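Long-range contact in type I topoisomerase, putative (Deinococcus radiodurans, PDB 2F4Q), which probably relaxes DNA as a type IB topoisomerase, breaking one strand without ATP, letting DNA pass and rejoining the ends: residues A9-R14 with A60-Q65. Residues are numbered along the deposited sequence; the frame is centred on the assembly and turned at random.
Sequences AEEYLR and AENELQ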
loop_
_atom_site.group_PDB
_atom_site.type_symbol
_atom_site.label_atom_id
_atom_site.label_comp_id
_atom_site.label_asym_id
_atom_site.label_seq_id
_atom_site.Cartn_x
_atom_site.Cartn_y
_atom_site.Cartn_z
ATOM N N ALA A 9 -7.614 18.823 -0.593
ATOM C CA ALA A 9 -7.763 20.286 -0.640
ATOM C C ALA A 9 -9.217 20.745 -0.505
ATOM O O ALA A 9 -9.485 21.866 -0.066
ATOM C CB ALA A 9 -7.147 20.849 -1.916
ATOM N N GLU A 10 -10.146 19.871 -0.886
ATOM C CA GLU A 10 -11.580 20.134 -0.767
ATOM C C GLU A 10 -12.084 19.853 0.653
ATOM O O GLU A 10 -13.261 20.069 0.958
ATOM C CB GLU A 10 -12.354 19.283 -1.779
ATOM C CG GLU A 10 -12.027 19.586 -3.240
ATOM C CD GLU A 10 -12.286 18.410 -4.170
ATOM O OE1 GLU A 10 -12.363 18.637 -5.396
ATOM O OE2 GLU A 10 -12.408 17.260 -3.688
ATOM N N GLU A 11 -11.179 19.387 1.511
ATOM C CA GLU A 11 -11.503 18.964 2.871
ATOM C C GLU A 11 -10.707 19.749 3.921
ATOM O O GLU A 11 -11.236 20.104 4.976
ATOM C CB GLU A 11 -11.232 17.460 3.012
ATOM C CG GLU A 11 -11.499 16.868 4.393
ATOM C CD GLU A 11 -10.755 15.562 4.633
ATOM O OE1 GLU A 11 -10.187 14.997 3.671
ATOM O OE2 GLU A 11 -10.734 15.097 5.794
ATOM N N TYR A 12 -9.441 20.022 3.614
ATOM C CA TYR A 12 -8.494 20.600 4.570
ATOM C C TYR A 12 -8.643 22.111 4.756
ATOM O O TYR A 12 -9.217 22.799 3.908
ATOM C CB TYR A 12 -7.058 20.254 4.155
ATOM C CG TYR A 12 -6.584 18.888 4.617
ATOM C CD1 TYR A 12 -7.422 17.772 4.556
ATOM C CD2 TYR A 12 -5.288 18.710 5.102
ATOM C CE1 TYR A 12 -6.987 16.520 4.982
ATOM C CE2 TYR A 12 -4.843 17.460 5.528
ATOM C CZ TYR A 12 -5.699 16.374 5.466
ATOM O OH TYR A 12 -5.265 15.137 5.882
ATOM N N LEU A 13 -8.120 22.609 5.876
ATOM C CA LEU A 13 -8.111 24.040 6.181
ATOM C C LEU A 13 -6.976 24.729 5.433
ATOM O O LEU A 13 -5.842 24.239 5.427
ATOM C CB LEU A 13 -7.951 24.275 7.687
ATOM C CG LEU A 13 -8.960 23.659 8.662
ATOM C CD1 LEU A 13 -8.422 23.727 10.084
ATOM C CD2 LEU A 13 -10.322 24.336 8.567
ATOM N N ARG A 14 -7.284 25.861 4.808
ATOM C CA ARG A 14 -6.296 26.607 4.033
ATOM C C ARG A 14 -5.664 27.716 4.874
ATOM O O ARG A 14 -6.369 28.542 5.458
ATOM C CB ARG A 14 -6.934 27.187 2.767
ATOM C CG ARG A 14 -5.936 27.575 1.686
ATOM C CD ARG A 14 -6.616 28.311 0.543
ATOM N NE ARG A 14 -5.668 28.702 -0.501
ATOM C CZ ARG A 14 -5.935 29.558 -1.483
ATOM N NH1 ARG A 14 -7.130 30.133 -1.573
ATOM N NH2 ARG A 14 -5.001 29.846 -2.381
ATOM N N ALA A 60 -7.621 15.842 13.878
ATOM C CA ALA A 60 -6.382 15.524 14.588
ATOM C C ALA A 60 -5.859 14.120 14.290
ATOM O O ALA A 60 -4.675 13.840 14.495
ATOM C CB ALA A 60 -6.571 15.722 16.091
ATOM N N GLU A 61 -6.737 13.251 13.794
ATOM C CA GLU A 61 -6.387 11.850 13.534
ATOM C C GLU A 61 -5.646 11.595 12.220
ATOM O O GLU A 61 -4.907 10.614 12.111
ATOM C CB GLU A 61 -7.628 10.953 13.626
ATOM C CG GLU A 61 -8.169 10.766 15.048
ATOM C CD GLU A 61 -7.115 10.259 16.027
ATOM O OE1 GLU A 61 -6.323 9.361 15.660
ATOM O OE2 GLU A 61 -7.080 10.766 17.168
ATOM N N ASN A 62 -5.846 12.471 11.234
ATOM C CA ASN A 62 -5.223 12.322 9.912
ATOM C C ASN A 62 -3.710 12.109 9.973
ATOM O O ASN A 62 -3.008 12.809 10.705
ATOM C CB ASN A 62 -5.548 13.531 9.024
ATOM C CG ASN A 62 -7.004 13.563 8.573
ATOM O OD1 ASN A 62 -7.745 12.592 8.733
ATOM N ND2 ASN A 62 -7.416 14.689 7.998
ATOM N N GLU A 63 -3.220 11.137 9.205
ATOM C CA GLU A 63 -1.788 10.821 9.148
ATOM C C GLU A 63 -1.004 11.953 8.504
ATOM O O GLU A 63 0.109 12.268 8.927
ATOM C CB GLU A 63 -1.535 9.526 8.363
ATOM C CG GLU A 63 -2.043 8.265 9.043
ATOM C CD GLU A 63 -3.537 8.083 8.912
ATOM O OE1 GLU A 63 -4.088 8.443 7.850
ATOM O OE2 GLU A 63 -4.159 7.570 9.866
ATOM N N LEU A 64 -1.590 12.538 7.463
ATOM C CA LEU A 64 -1.043 13.719 6.816
ATOM C C LEU A 64 -1.683 14.949 7.452
ATOM O O LEU A 64 -2.852 15.252 7.196
ATOM C CB LEU A 64 -1.301 13.674 5.305
ATOM C CG LEU A 64 -0.680 14.779 4.449
ATOM C CD1 LEU A 64 0.811 14.880 4.713
ATOM C CD2 LEU A 64 -0.963 14.545 2.968
ATOM N N GLN A 65 -0.912 15.642 8.285
ATOM C CA GLN A 65 -1.425 16.760 9.079
ATOM C C GLN A 65 -1.344 18.097 8.360
ATOM O O GLN A 65 -2.194 18.969 8.556
ATOM C CB GLN A 65 -0.694 16.842 10.420
ATOM C CG GLN A 65 -1.186 15.838 11.444
ATOM C CD GLN A 65 -2.592 16.147 11.935
ATOM O OE1 GLN A 65 -2.878 17.257 12.389
ATOM N NE2 GLN A 65 -3.476 15.162 11.846
#
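Tyr-12, just before strand 13-15 of the five-stranded antiparallel sheet near the N-terminus, reaches to Asn-62 in the loop before strand 64-69 and to Leu-64, the first residue of that strand. The sheet is consistent with the N-terminal domain of bacterial type IB topoisomerases. Strand 54-56 lies between strands 13-15 and 64-69, so the two segments are not sheet neighbours and their nearest CA atoms, those of Tyr-12 and Gln-65, are still 9.2 Å apart. The tyrosine side chain spans this gap, resting on Tyr-55 of the intervening strand and on Ser-57 just beyond it, and the ring points its phenol end at the turn that leads into strand 64-69. There the hydroxyl donates a hydrogen bond of 2.7 Å from Tyr-12 OH to Leu-64 O. The acceptor sits at the ring edge, near the ring plane, and the hydroxyl in turn lies in the carbonyl plane, with a C=O...donor angle of 157°. Asn-62 approaches Tyr-12 from the opposite direction, its amide plane tilted only 10° from that of the ring, and its CB comes within 3.5 Å of Tyr-12 OH. Glu-11, its CG anti to the backbone N and its chain extended, runs out beside the ring to the margin of the contact. A phenylalanine in place of Tyr-12 would probably leave the carbonyl of the buried Leu-64 without this donor and loosen the tie across strand 54-56. Leu-64 itself turns its side chain to Tyr-77 and Tyr-79 of strand 75-79, while the turn before it is held from within: Gln-65 folds back, and its NE2 bonds to Asn-62 O at 2.7 Å, nearly straight at 170° and directed at a lone pair of that carbonyl.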